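Local coordinates for protein UDP-4-amino-4,6-dideoxy-N-acetyl-beta-L-altrosamine transaminase (Helicobacter pylori, PDB 2FNU) that transfers an amino group from glutamate to a UDP-linked 4-keto sugar by means of pyridoxal phosphate, the second step of pseudaminic acid biosynthesis for flagellin modification, at residues A50-S55 with G190-T195; S34-E39 with L238-L243; E76-P81 with V99-K104; F207-M212 with N228-E233. All blocks are in the same frame, centred on the assembly; numbering follows the deposited sequence.

Contact 1: residues A50-S55 with G190-T195; sequences ALVFNS and GGAVVT. With PMP (4'-deoxy-4'-aminopyridoxal-5'-phosphate), chain E.
The F53 ring leans against V193, its CE2 meeting V193 CG2 at 3.6 Å, the main bump on one face of an antiparallel pair at the edge of the sheet. CG2 reaches the ring because V193 turns CG1 anti to its backbone N (chi1 -175°). G191, opposite F53, brings no side chain: S55 folds over that hollow, its carbonyl carbon 3.6 Å from G191 N. On the other face small groups fit together, A50 CB on V194 CG1 at 3.7 Å, while V52 and A192 touch lightly; helix 32-45 packs over A50 and V52. Two reciprocal backbone pairs lace the strands, L51 with V193 and F53 with G191; F53 N to G191 O is 2.8 Å. S55 OG bonds to S58 N, capping the next helix, and to N228 O of the second subunit; S55 CB lies 3.4 Å from cofactor phosphate O3P. Apolar side chains are buried while the ladder satisfies the facing backbone groups and sets S55 and G190 of the cofactor pocket beside the phosphate.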
loop_
_atom_site.group_PDB
_atom_site.type_symbol
_atom_site.label_atom_id
_atom_site.label_comp_id
_atom_site.label_asym_id
_atom_site.label_seq_id
_atom_site.Cartn_x
_atom_site.Cartn_y
_atom_site.Cartn_z
ATOM N N ALA B 50 0.128 -16.507 -7.806
ATOM C CA ALA B 50 -0.578 -15.522 -6.976
ATOM C C ALA B 50 0.426 -14.569 -6.365
ATOM O O ALA B 50 1.528 -14.984 -5.943
ATOM C CB ALA B 50 -1.382 -16.208 -5.880
ATOM N N LEU B 51 0.035 -13.293 -6.306
ATOM C CA LEU B 51 0.853 -12.280 -5.645
ATOM C C LEU B 51 -0.050 -11.481 -4.744
ATOM O O LEU B 51 -1.100 -11.016 -5.213
ATOM C CB LEU B 51 1.430 -11.296 -6.672
ATOM C CG LEU B 51 2.594 -11.789 -7.522
ATOM C CD1 LEU B 51 2.873 -10.769 -8.627
ATOM C CD2 LEU B 51 3.847 -12.028 -6.670
ATOM N N VAL B 52 0.344 -11.296 -3.487
ATOM C CA VAL B 52 -0.483 -10.509 -2.575
ATOM C C VAL B 52 0.084 -9.101 -2.411
ATOM O O VAL B 52 1.306 -8.882 -2.529
ATOM C CB VAL B 52 -0.693 -11.198 -1.206
ATOM C CG1 VAL B 52 -1.474 -12.501 -1.376
ATOM C CG2 VAL B 52 0.647 -11.507 -0.550
ATOM N N PHE B 53 -0.824 -8.147 -2.175
ATOM C CA PHE B 53 -0.532 -6.699 -2.208
ATOM C C PHE B 53 -1.184 -6.036 -1.011
ATOM O O PHE B 53 -2.060 -6.648 -0.371
ATOM C CB PHE B 53 -1.150 -6.066 -3.464
ATOM C CG PHE B 53 -0.469 -6.446 -4.744
ATOM C CD1 PHE B 53 0.477 -5.615 -5.320
ATOM C CD2 PHE B 53 -0.773 -7.653 -5.370
ATOM C CE1 PHE B 53 1.115 -5.977 -6.505
ATOM C CE2 PHE B 53 -0.142 -8.022 -6.545
ATOM C CZ PHE B 53 0.803 -7.187 -7.120
ATOM N N ASN B 54 -0.814 -4.776 -0.731
ATOM C CA ASN B 54 -1.381 -4.087 0.425
ATOM C C ASN B 54 -2.882 -3.797 0.286
ATOM O O ASN B 54 -3.565 -3.551 1.267
ATOM C CB ASN B 54 -0.630 -2.777 0.709
ATOM C CG ASN B 54 -0.952 -1.699 -0.288
ATOM O OD1 ASN B 54 -1.796 -0.796 -0.018
ATOM N ND2 ASN B 54 -0.351 -1.789 -1.448
ATOM N N SER B 55 -3.361 -3.755 -0.952
ATOM C CA SER B 55 -4.780 -3.517 -1.234
ATOM C C SER B 55 -5.095 -4.048 -2.638
ATOM O O SER B 55 -4.177 -4.210 -3.458
ATOM C CB SER B 55 -5.129 -2.028 -1.185
ATOM O OG SER B 55 -4.479 -1.332 -2.243
ATOM N N GLY B 190 -5.879 -5.596 1.991
ATOM C CA GLY B 190 -5.053 -6.474 1.171
ATOM C C GLY B 190 -5.681 -6.758 -0.170
ATOM O O GLY B 190 -6.870 -6.502 -0.380
ATOM N N GLY B 191 -4.877 -7.304 -1.076
ATOM C CA GLY B 191 -5.438 -7.785 -2.343
ATOM C C GLY B 191 -4.516 -8.784 -2.970
ATOM O O GLY B 191 -3.444 -9.102 -2.431
ATOM N N ALA B 192 -4.914 -9.293 -4.130
ATOM C CA ALA B 192 -4.069 -10.272 -4.832
ATOM C C ALA B 192 -4.282 -10.108 -6.315
ATOM O O ALA B 192 -5.385 -9.749 -6.747
ATOM C CB ALA B 192 -4.417 -11.701 -4.446
ATOM N N VAL B 193 -3.241 -10.397 -7.100
ATOM C CA VAL B 193 -3.415 -10.662 -8.529
ATOM C C VAL B 193 -3.042 -12.117 -8.717
ATOM O O VAL B 193 -1.990 -12.555 -8.249
ATOM C CB VAL B 193 -2.524 -9.820 -9.462
ATOM C CG1 VAL B 193 -2.910 -10.124 -10.944
ATOM C CG2 VAL B 193 -2.633 -8.332 -9.183
ATOM N N VAL B 194 -3.928 -12.866 -9.364
ATOM C CA VAL B 194 -3.607 -14.254 -9.748
ATOM C C VAL B 194 -3.595 -14.352 -11.266
ATOM O O VAL B 194 -4.285 -13.596 -11.974
ATOM C CB VAL B 194 -4.551 -15.310 -9.120
ATOM C CG1 VAL B 194 -4.537 -15.155 -7.583
ATOM C CG2 VAL B 194 -5.966 -15.173 -9.670
ATOM N N THR B 195 -2.761 -15.253 -11.772
ATOM C CA THR B 195 -2.611 -15.387 -13.227
ATOM C C THR B 195 -2.026 -16.743 -13.563
ATOM O O THR B 195 -1.361 -17.328 -12.714
ATOM C CB THR B 195 -1.704 -14.258 -13.821
ATOM O OG1 THR B 195 -1.664 -14.376 -15.246
ATOM C CG2 THR B 195 -0.269 -14.291 -13.274
HETATM N N1 PMP E . -12.790 -3.301 -6.967
HETATM C C2 PMP E . -14.005 -3.539 -6.379
HETATM C C2A PMP E . -15.099 -4.171 -7.208
HETATM C C3 PMP E . -14.192 -3.202 -5.031
HETATM O O3 PMP E . -15.384 -3.459 -4.415
HETATM C C4 PMP E . -13.149 -2.599 -4.289
HETATM C C4A PMP E . -13.350 -2.145 -2.860
HETATM N N4A PMP E . -14.699 -1.687 -2.608
HETATM C C5 PMP E . -11.902 -2.428 -4.900
HETATM C C6 PMP E . -11.736 -2.842 -6.220
HETATM C C5A PMP E . -10.722 -1.828 -4.156
HETATM O O4P PMP E . -10.233 -2.831 -3.284
HETATM P P PMP E . -9.354 -2.412 -1.995
HETATM O O1P PMP E . -10.331 -1.843 -0.993
HETATM O O2P PMP E . -8.780 -3.702 -1.490
HETATM O O3P PMP E . -8.284 -1.443 -2.417
#

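Contact 2: residues S34-E39 with L238-L243; sequences SLLFEE and LGLSQL
L36 opens the contact by laying its CB 3.7 Å from L240 CD1, while the second methyl of L240, CD2, rests 3.6 Å from the backbone O of L36. One turn of helix thus receives the forked end of a leucine. F37 comes next and supplies most of what segment 34-39 contributes. With CG anti to the backbone N (chi1 -174°), its ring is carried across to the partner helix and lies over the backbone at G239. G239 CA stands 3.9 Å from the ring centroid, 22° off the normal, a CH-pi contact, and L240 N lies over the same face nearer the rim. CE1 comes within 3.5 Å of G239 O, and L243 CD2 adds a looser touch at the ring edge. No hydrogen bond crosses between the segments. E38 turns from the partner helix to the salt bridge with R208 and to V52 N. With segment axes 9.1 Å and 30° apart, helices 32-45 and 233-244 pack closely in the same general direction, an aromatic ring sitting on a glycine.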
loop_
_atom_site.group_PDB
_atom_site.type_symbol
_atom_site.label_atom_id
_atom_site.label_comp_id
_atom_site.label_asym_id
_atom_site.label_seq_id
_atom_site.Cartn_x
_atom_site.Cartn_y
_atom_site.Cartn_z
ATOM N N SER B 34 3.790 -14.630 3.634
ATOM C CA SER B 34 3.200 -14.093 2.384
ATOM C C SER B 34 3.335 -15.134 1.269
ATOM O O SER B 34 2.396 -15.355 0.503
ATOM C CB SER B 34 3.826 -12.751 1.978
ATOM O OG SER B 34 5.186 -12.935 1.646
ATOM N N LEU B 35 4.482 -15.812 1.209
ATOM C CA LEU B 35 4.671 -16.873 0.230
ATOM C C LEU B 35 3.691 -18.035 0.461
ATOM O O LEU B 35 3.102 -18.559 -0.501
ATOM C CB LEU B 35 6.109 -17.383 0.297
ATOM C CG LEU B 35 7.173 -16.368 -0.122
ATOM C CD1 LEU B 35 8.554 -16.933 0.196
ATOM C CD2 LEU B 35 7.059 -16.020 -1.599
ATOM N N LEU B 36 3.501 -18.429 1.722
ATOM C CA LEU B 36 2.563 -19.497 2.032
ATOM C C LEU B 36 1.141 -19.107 1.638
ATOM O O LEU B 36 0.366 -19.935 1.151
ATOM C CB LEU B 36 2.616 -19.829 3.520
ATOM C CG LEU B 36 3.843 -20.562 4.054
ATOM C CD1 LEU B 36 3.810 -20.559 5.570
ATOM C CD2 LEU B 36 3.871 -22.001 3.504
ATOM N N PHE B 37 0.789 -17.846 1.866
ATOM C CA PHE B 37 -0.547 -17.349 1.501
ATOM C C PHE B 37 -0.749 -17.394 -0.014
ATOM O O PHE B 37 -1.793 -17.846 -0.498
ATOM C CB PHE B 37 -0.717 -15.935 2.072
ATOM C CG PHE B 37 -2.115 -15.331 1.910
ATOM C CD1 PHE B 37 -3.277 -16.113 1.802
ATOM C CD2 PHE B 37 -2.251 -13.948 1.911
ATOM C CE1 PHE B 37 -4.537 -15.494 1.681
ATOM C CE2 PHE B 37 -3.484 -13.336 1.795
ATOM C CZ PHE B 37 -4.628 -14.091 1.663
ATOM N N GLU B 38 0.256 -16.944 -0.758
ATOM C CA GLU B 38 0.222 -17.018 -2.216
ATOM C C GLU B 38 0.072 -18.473 -2.697
ATOM O O GLU B 38 -0.742 -18.754 -3.585
ATOM C CB GLU B 38 1.474 -16.355 -2.790
ATOM C CG GLU B 38 1.402 -14.836 -2.620
ATOM C CD GLU B 38 2.717 -14.123 -2.905
ATOM O OE1 GLU B 38 2.696 -12.870 -2.908
ATOM O OE2 GLU B 38 3.761 -14.789 -3.144
ATOM N N GLU B 39 0.853 -19.387 -2.117
ATOM C CA GLU B 39 0.747 -20.809 -2.467
ATOM C C GLU B 39 -0.637 -21.355 -2.139
ATOM O O GLU B 39 -1.207 -22.120 -2.929
ATOM C CB GLU B 39 1.825 -21.619 -1.744
ATOM C CG GLU B 39 3.219 -21.358 -2.321
ATOM C CD GLU B 39 4.373 -21.788 -1.423
ATOM O OE1 GLU B 39 5.528 -21.536 -1.821
ATOM O OE2 GLU B 39 4.141 -22.362 -0.337
ATOM N N LEU B 238 -2.971 -13.665 8.887
ATOM C CA LEU B 238 -4.407 -13.513 8.935
ATOM C C LEU B 238 -5.062 -14.079 7.675
ATOM O O LEU B 238 -6.046 -14.823 7.745
ATOM C CB LEU B 238 -4.747 -12.038 9.146
ATOM C CG LEU B 238 -6.210 -11.683 9.317
ATOM C CD1 LEU B 238 -6.902 -12.641 10.308
ATOM C CD2 LEU B 238 -6.341 -10.205 9.758
ATOM N N GLY B 239 -4.511 -13.737 6.516
ATOM C CA GLY B 239 -5.072 -14.246 5.250
ATOM C C GLY B 239 -5.076 -15.753 5.121
ATOM O O GLY B 239 -6.077 -16.340 4.690
ATOM N N LEU B 240 -3.951 -16.376 5.474
ATOM C CA LEU B 240 -3.812 -17.837 5.439
ATOM C C LEU B 240 -4.857 -18.486 6.334
ATOM O O LEU B 240 -5.513 -19.455 5.939
ATOM C CB LEU B 240 -2.432 -18.262 5.936
ATOM C CG LEU B 240 -1.288 -18.619 5.006
ATOM C CD1 LEU B 240 -0.058 -18.851 5.880
ATOM C CD2 LEU B 240 -1.617 -19.861 4.198
ATOM N N SER B 241 -5.018 -17.940 7.542
ATOM C CA SER B 241 -5.929 -18.521 8.527
ATOM C C SER B 241 -7.377 -18.365 8.083
ATOM O O SER B 241 -8.191 -19.299 8.205
ATOM C CB SER B 241 -5.697 -17.871 9.901
ATOM O OG SER B 241 -6.513 -18.483 10.884
ATOM N N GLN B 242 -7.707 -17.194 7.546
ATOM C CA GLN B 242 -9.041 -16.965 6.997
ATOM C C GLN B 242 -9.319 -17.856 5.774
ATOM O O GLN B 242 -10.417 -18.416 5.630
ATOM C CB GLN B 242 -9.165 -15.486 6.607
ATOM C CG GLN B 242 -9.319 -14.555 7.814
ATOM C CD GLN B 242 -10.760 -14.176 8.038
ATOM O OE1 GLN B 242 -11.384 -13.526 7.186
ATOM N NE2 GLN B 242 -11.331 -14.598 9.182
ATOM N N LEU B 243 -8.333 -17.995 4.893
ATOM C CA LEU B 243 -8.512 -18.783 3.667
ATOM C C LEU B 243 -8.827 -20.240 3.994
ATOM O O LEU B 243 -9.620 -20.874 3.293
ATOM C CB LEU B 243 -7.272 -18.693 2.761
ATOM C CG LEU B 243 -7.383 -19.428 1.430
ATOM C CD1 LEU B 243 -8.501 -18.863 0.553
ATOM C CD2 LEU B 243 -6.051 -19.321 0.718
#

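Contact 3: residues E76-P81 with V99-K104; sequences EIITTP and VFAGIK
P81 and F100 form the apolar centre, with P81 CB 3.8 Å from F100 CD2, at the end of a beta-alpha-beta unit made of strand 76-79, helix 86-93 and strand 97-100. T79 lies alongside F100, pointing the same way, and its CG2 is 3.9 Å from CE2 of the ring. That methyl faces the phenylalanine because OG1 is anti to the backbone N (chi1 -170°) and is bonded to V126 O in the neighbouring strand. On the opposite face I78 packs loosely against V99 and A101. Outside these side chains runs the parallel ladder: V99 N bonds to I77 O, T79 N to V99 O, and A101 N to T79 O, the last at 2.9 Å. At the outer end the extended chain of E76 crosses V99 obliquely, while its OE2 is held by N119. Beyond the ladder I103 CG2 comes 3.3 Å from T80 OG1, whose bond goes to I82 N. The buried A101 O has no hydrogen-bond partner in the model and lies 3.0 Å from P81 CD.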
loop_
_atom_site.group_PDB
_atom_site.type_symbol
_atom_site.label_atom_id
_atom_site.label_comp_id
_atom_site.label_asym_id
_atom_site.label_seq_id
_atom_site.Cartn_x
_atom_site.Cartn_y
_atom_site.Cartn_z
ATOM N N GLU B 76 -7.766 2.503 -25.135
ATOM C CA GLU B 76 -9.119 2.346 -24.589
ATOM C C GLU B 76 -9.321 0.985 -23.947
ATOM O O GLU B 76 -8.896 -0.040 -24.496
ATOM C CB GLU B 76 -10.175 2.575 -25.681
ATOM C CG GLU B 76 -10.188 4.008 -26.178
ATOM C CD GLU B 76 -11.267 4.298 -27.218
ATOM O OE1 GLU B 76 -11.222 5.408 -27.788
ATOM O OE2 GLU B 76 -12.143 3.449 -27.456
ATOM N N ILE B 77 -9.968 0.973 -22.777
ATOM C CA ILE B 77 -10.309 -0.278 -22.118
ATOM C C ILE B 77 -11.784 -0.257 -21.787
ATOM O O ILE B 77 -12.254 0.675 -21.150
ATOM C CB ILE B 77 -9.440 -0.523 -20.861
ATOM C CG1 ILE B 77 -8.012 -0.896 -21.310
ATOM C CG2 ILE B 77 -10.045 -1.627 -19.980
ATOM C CD1 ILE B 77 -7.022 -1.263 -20.208
ATOM N N ILE B 78 -12.503 -1.276 -22.250
ATOM C CA ILE B 78 -13.931 -1.364 -21.990
ATOM C C ILE B 78 -14.121 -1.897 -20.588
ATOM O O ILE B 78 -13.460 -2.848 -20.176
ATOM C CB ILE B 78 -14.605 -2.317 -23.002
ATOM C CG1 ILE B 78 -14.539 -1.707 -24.400
ATOM C CG2 ILE B 78 -16.038 -2.554 -22.630
ATOM C CD1 ILE B 78 -14.794 -2.753 -25.500
ATOM N N THR B 79 -15.052 -1.288 -19.854
ATOM C CA THR B 79 -15.339 -1.758 -18.495
ATOM C C THR B 79 -16.766 -1.424 -18.080
ATOM O O THR B 79 -17.557 -0.920 -18.882
ATOM C CB THR B 79 -14.281 -1.221 -17.478
ATOM O OG1 THR B 79 -14.440 -1.885 -16.214
ATOM C CG2 THR B 79 -14.396 0.288 -17.315
ATOM N N THR B 80 -17.101 -1.737 -16.838
ATOM C CA THR B 80 -18.453 -1.503 -16.326
ATOM C C THR B 80 -18.519 -0.219 -15.504
ATOM O O THR B 80 -17.574 0.090 -14.759
ATOM C CB THR B 80 -18.921 -2.669 -15.436
ATOM O OG1 THR B 80 -20.214 -2.358 -14.882
ATOM C CG2 THR B 80 -17.900 -2.975 -14.304
ATOM N N PRO B 81 -19.637 0.521 -15.618
ATOM C CA PRO B 81 -19.812 1.690 -14.764
ATOM C C PRO B 81 -20.316 1.325 -13.366
ATOM O O PRO B 81 -20.343 2.189 -12.504
ATOM C CB PRO B 81 -20.881 2.499 -15.513
ATOM C CG PRO B 81 -21.736 1.463 -16.176
ATOM C CD PRO B 81 -20.756 0.344 -16.564
ATOM N N VAL B 99 -14.069 2.871 -21.305
ATOM C CA VAL B 99 -15.236 2.945 -22.166
ATOM C C VAL B 99 -16.328 2.144 -21.485
ATOM O O VAL B 99 -16.208 0.936 -21.347
ATOM C CB VAL B 99 -14.903 2.398 -23.567
ATOM C CG1 VAL B 99 -16.126 2.444 -24.473
ATOM C CG2 VAL B 99 -13.761 3.210 -24.172
ATOM N N PHE B 100 -17.370 2.817 -21.005
ATOM C CA PHE B 100 -18.359 2.155 -20.147
ATOM C C PHE B 100 -19.447 1.422 -20.933
ATOM O O PHE B 100 -20.107 2.015 -21.785
ATOM C CB PHE B 100 -18.987 3.169 -19.171
ATOM C CG PHE B 100 -17.997 3.719 -18.181
ATOM C CD1 PHE B 100 -17.539 5.026 -18.273
ATOM C CD2 PHE B 100 -17.481 2.895 -17.185
ATOM C CE1 PHE B 100 -16.584 5.513 -17.347
ATOM C CE2 PHE B 100 -16.539 3.379 -16.251
ATOM C CZ PHE B 100 -16.101 4.691 -16.337
ATOM N N ALA B 101 -19.605 0.127 -20.639
ATOM C CA ALA B 101 -20.611 -0.718 -21.272
ATOM C C ALA B 101 -21.897 -0.735 -20.468
ATOM O O ALA B 101 -21.896 -0.446 -19.270
ATOM C CB ALA B 101 -20.086 -2.152 -21.393
ATOM N N GLY B 102 -22.987 -1.116 -21.120
ATOM C CA GLY B 102 -24.216 -1.393 -20.392
ATOM C C GLY B 102 -24.073 -2.592 -19.467
ATOM O O GLY B 102 -23.147 -3.414 -19.604
ATOM N N ILE B 103 -24.997 -2.697 -18.520
ATOM C CA ILE B 103 -25.020 -3.807 -17.581
ATOM C C ILE B 103 -26.363 -4.539 -17.653
ATOM O O ILE B 103 -27.305 -4.092 -18.316
ATOM C CB ILE B 103 -24.744 -3.352 -16.131
ATOM C CG1 ILE B 103 -25.823 -2.374 -15.651
ATOM C CG2 ILE B 103 -23.333 -2.734 -15.988
ATOM C CD1 ILE B 103 -26.151 -2.562 -14.176
ATOM N N LYS B 104 -26.439 -5.665 -16.948
ATOM C CA LYS B 104 -27.653 -6.463 -16.896
ATOM C C LYS B 104 -28.403 -6.283 -15.592
ATOM O O LYS B 104 -27.935 -5.595 -14.678
ATOM C CB LYS B 104 -27.273 -7.929 -17.051
ATOM C CG LYS B 104 -26.543 -8.240 -18.373
ATOM C CD LYS B 104 -26.166 -9.710 -18.501
ATOM C CE LYS B 104 -25.142 -10.144 -17.446
ATOM N NZ LYS B 104 -24.709 -11.565 -17.707
#

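Contact 4: residues F207-M212 with N228-E233; sequences FRSHGM and NFRLNE. With PMP (4'-deoxy-4'-aminopyridoxal-5'-phosphate), chain C.
R230 and S209 meet beside the type I' beta turn, S209 to M212, that follows helix 198-208; with the loop leading to helix 233-244, which carries the substrate-binding residue N228, they reach into the active site of the second subunit, whose A56, T57, H157 and S178 hold the cofactor. From its CB, the R230 chain sends CG to 4.0 Å from R208 O. CD then passes S209 OG at 3.6 Å, and a bend at chi3 (-61°) turns the guanidinium toward the phosphate. NE forms a salt bridge with E189 of the second subunit. NH1 donates to S209 OG at 2.8 Å, with the hydroxyl oxygen in the guanidinium plane, and NH2 donates to a water that also bonds to H210 NE2. These bonds would hold the flat group against rotation; its charge is balanced by E189 and linked to the phosphate through the water. The imidazole of H210 stands across the guanidinium, the planes 68° apart, and CE1 touches N228 CB at 3.8 Å; F84 of the second subunit meets this imidazole edge-to-face. Behind this polar front, F207 CE1 and F229 CE2 pack together, and F229 N bonds to R208 O. The R208 side chain instead joins E38. The water between H210 and R230 donates to O1P of the cofactor phosphate at 2.6 Å.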
loop_
_atom_site.group_PDB
_atom_site.type_symbol
_atom_site.label_atom_id
_atom_site.label_comp_id
_atom_site.label_asym_id
_atom_site.label_seq_id
_atom_site.Cartn_x
_atom_site.Cartn_y
_atom_site.Cartn_z
ATOM N N PHE B 207 7.372 -5.120 -9.784
ATOM C CA PHE B 207 6.679 -3.816 -9.671
ATOM C C PHE B 207 6.181 -3.584 -8.252
ATOM O O PHE B 207 6.114 -2.432 -7.786
ATOM C CB PHE B 207 5.515 -3.791 -10.649
ATOM C CG PHE B 207 4.862 -2.440 -10.826
ATOM C CD1 PHE B 207 3.715 -2.098 -10.088
ATOM C CD2 PHE B 207 5.343 -1.538 -11.785
ATOM C CE1 PHE B 207 3.070 -0.875 -10.299
ATOM C CE2 PHE B 207 4.720 -0.320 -11.995
ATOM C CZ PHE B 207 3.583 0.014 -11.247
ATOM N N ARG B 208 5.828 -4.676 -7.572
ATOM C CA ARG B 208 5.343 -4.629 -6.190
ATOM C C ARG B 208 6.414 -4.180 -5.183
ATOM O O ARG B 208 6.091 -3.700 -4.096
ATOM C CB ARG B 208 4.805 -6.013 -5.807
ATOM C CG ARG B 208 4.272 -6.118 -4.370
ATOM C CD ARG B 208 3.776 -7.534 -4.035
ATOM N NE ARG B 208 4.891 -8.489 -4.080
ATOM C CZ ARG B 208 4.770 -9.798 -3.880
ATOM N NH1 ARG B 208 3.580 -10.341 -3.584
ATOM N NH2 ARG B 208 5.854 -10.565 -3.950
ATOM N N SER B 209 7.687 -4.392 -5.538
ATOM C CA SER B 209 8.785 -4.167 -4.595
ATOM C C SER B 209 10.010 -3.579 -5.297
ATOM O O SER B 209 11.048 -4.254 -5.481
ATOM C CB SER B 209 9.143 -5.463 -3.852
ATOM O OG SER B 209 9.952 -5.207 -2.702
ATOM N N HIS B 210 9.878 -2.311 -5.680
ATOM C CA HIS B 210 11.007 -1.466 -6.073
ATOM C C HIS B 210 11.732 -1.789 -7.374
ATOM O O HIS B 210 12.703 -1.088 -7.705
ATOM C CB HIS B 210 12.039 -1.413 -4.936
ATOM C CG HIS B 210 11.444 -1.015 -3.624
ATOM N ND1 HIS B 210 10.862 0.222 -3.423
ATOM C CD2 HIS B 210 11.319 -1.690 -2.456
ATOM C CE1 HIS B 210 10.406 0.288 -2.180
ATOM N NE2 HIS B 210 10.665 -0.862 -1.575
ATOM N N GLY B 211 11.283 -2.817 -8.092
ATOM C CA GLY B 211 12.019 -3.251 -9.283
ATOM C C GLY B 211 13.283 -4.004 -8.920
ATOM O O GLY B 211 14.098 -4.340 -9.798
ATOM N N MET B 212 13.441 -4.314 -7.636
ATOM C CA MET B 212 14.725 -4.842 -7.122
ATOM C C MET B 212 14.953 -6.322 -7.408
ATOM O O MET B 212 14.155 -7.182 -7.028
ATOM C CB MET B 212 14.837 -4.587 -5.603
ATOM C CG MET B 212 16.191 -4.927 -4.979
ATOM S SD MET B 212 17.501 -3.814 -5.555
ATOM C CE MET B 212 17.040 -2.261 -4.805
ATOM N N ASN B 228 6.245 0.028 -3.226
ATOM C CA ASN B 228 6.196 -0.904 -2.091
ATOM C C ASN B 228 4.727 -1.111 -1.774
ATOM O O ASN B 228 4.129 -0.347 -0.994
ATOM C CB ASN B 228 6.942 -0.368 -0.852
ATOM C CG ASN B 228 6.846 -1.301 0.355
ATOM O OD1 ASN B 228 7.475 -1.049 1.406
ATOM N ND2 ASN B 228 6.068 -2.353 0.236
ATOM N N PHE B 229 4.158 -2.107 -2.461
ATOM C CA PHE B 229 2.771 -2.529 -2.267
ATOM C C PHE B 229 2.733 -3.896 -1.574
ATOM O O PHE B 229 1.804 -4.674 -1.763
ATOM C CB PHE B 229 2.054 -2.634 -3.620
ATOM C CG PHE B 229 1.986 -1.340 -4.399
ATOM C CD1 PHE B 229 1.920 -0.099 -3.760
ATOM C CD2 PHE B 229 1.880 -1.389 -5.787
ATOM C CE1 PHE B 229 1.821 1.085 -4.509
ATOM C CE2 PHE B 229 1.783 -0.212 -6.538
ATOM C CZ PHE B 229 1.735 1.015 -5.906
ATOM N N ARG B 230 3.750 -4.197 -0.774
ATOM C CA ARG B 230 3.837 -5.529 -0.169
ATOM C C ARG B 230 2.775 -5.721 0.901
ATOM O O ARG B 230 2.347 -4.760 1.573
ATOM C CB ARG B 230 5.226 -5.736 0.432
ATOM C CG ARG B 230 6.350 -5.696 -0.611
ATOM C CD ARG B 230 7.683 -6.107 -0.015
ATOM N NE ARG B 230 8.106 -5.220 1.080
ATOM C CZ ARG B 230 9.118 -4.351 1.028
ATOM N NH1 ARG B 230 9.869 -4.208 -0.070
ATOM N NH2 ARG B 230 9.415 -3.639 2.112
ATOM N N LEU B 231 2.345 -6.978 1.049
ATOM C CA LEU B 231 1.539 -7.390 2.185
ATOM C C LEU B 231 2.493 -7.935 3.246
ATOM O O LEU B 231 3.332 -8.789 2.950
ATOM C CB LEU B 231 0.562 -8.484 1.752
ATOM C CG LEU B 231 -0.555 -8.795 2.769
ATOM C CD1 LEU B 231 -1.562 -7.633 2.813
ATOM C CD2 LEU B 231 -1.288 -10.085 2.411
ATOM N N ASN B 232 2.379 -7.448 4.480
ATOM C CA ASN B 232 3.338 -7.883 5.501
ATOM C C ASN B 232 2.972 -9.245 6.102
ATOM O O ASN B 232 1.956 -9.849 5.725
ATOM C CB ASN B 232 3.487 -6.801 6.575
ATOM C CG ASN B 232 2.176 -6.476 7.257
ATOM O OD1 ASN B 232 1.634 -5.365 7.134
ATOM N ND2 ASN B 232 1.637 -7.455 7.949
ATOM N N GLU B 233 3.803 -9.738 7.029
ATOM C CA GLU B 233 3.613 -11.087 7.567
ATOM C C GLU B 233 2.428 -11.179 8.512
ATOM O O GLU B 233 1.816 -12.243 8.636
ATOM C CB GLU B 233 4.876 -11.572 8.283
ATOM C CG GLU B 233 6.043 -11.747 7.356
ATOM C CD GLU B 233 5.908 -13.001 6.520
ATOM O OE1 GLU B 233 5.482 -12.892 5.354
ATOM O OE2 GLU B 233 6.197 -14.098 7.042
HETATM N N1 PMP C . 13.522 6.138 1.755
HETATM C C2 PMP C . 14.599 5.602 2.399
HETATM C C2A PMP C . 15.708 6.554 2.780
HETATM C C3 PMP C . 14.558 4.286 2.864
HETATM O O3 PMP C . 15.558 3.820 3.677
HETATM C C4 PMP C . 13.500 3.458 2.459
HETATM C C4A PMP C . 13.478 1.975 2.757
HETATM N N4A PMP C . 14.806 1.446 2.990
HETATM C C5 PMP C . 12.426 4.021 1.775
HETATM C C6 PMP C . 12.445 5.354 1.419
HETATM C C5A PMP C . 11.178 3.213 1.442
HETATM O O4P PMP C . 10.442 3.020 2.644
HETATM P P PMP C . 9.382 1.813 2.778
HETATM O O1P PMP C . 10.233 0.574 2.943
HETATM O O2P PMP C . 8.577 2.126 4.018
HETATM O O3P PMP C . 8.558 1.746 1.505
HETATM O O HOH W 1 10.931 -1.297 1.298
#

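Contacts 1, 2 and 4 gather on one side of the chain's centre. Contact 1 is about 11 Å, centre to centre, from each of the other two, whose centres lie about 16 Å apart. R208 NH1 ties all three, reaching E38 of contact 2 and V52 O of contact 1, while N54 joins F229 by a backbone bond. Contact 3 stands at the far edge of the sheet that also holds contact 1, their centres about 24 Å apart. Along the chain, contact 3 nests within contact 1 and contact 1 within contact 2; contact 4 follows contact 1, also inside contact 2. Each cofactor site is built from both subunits: S55 and G190 of one chain and H210 and R230 of the other border the same phosphate.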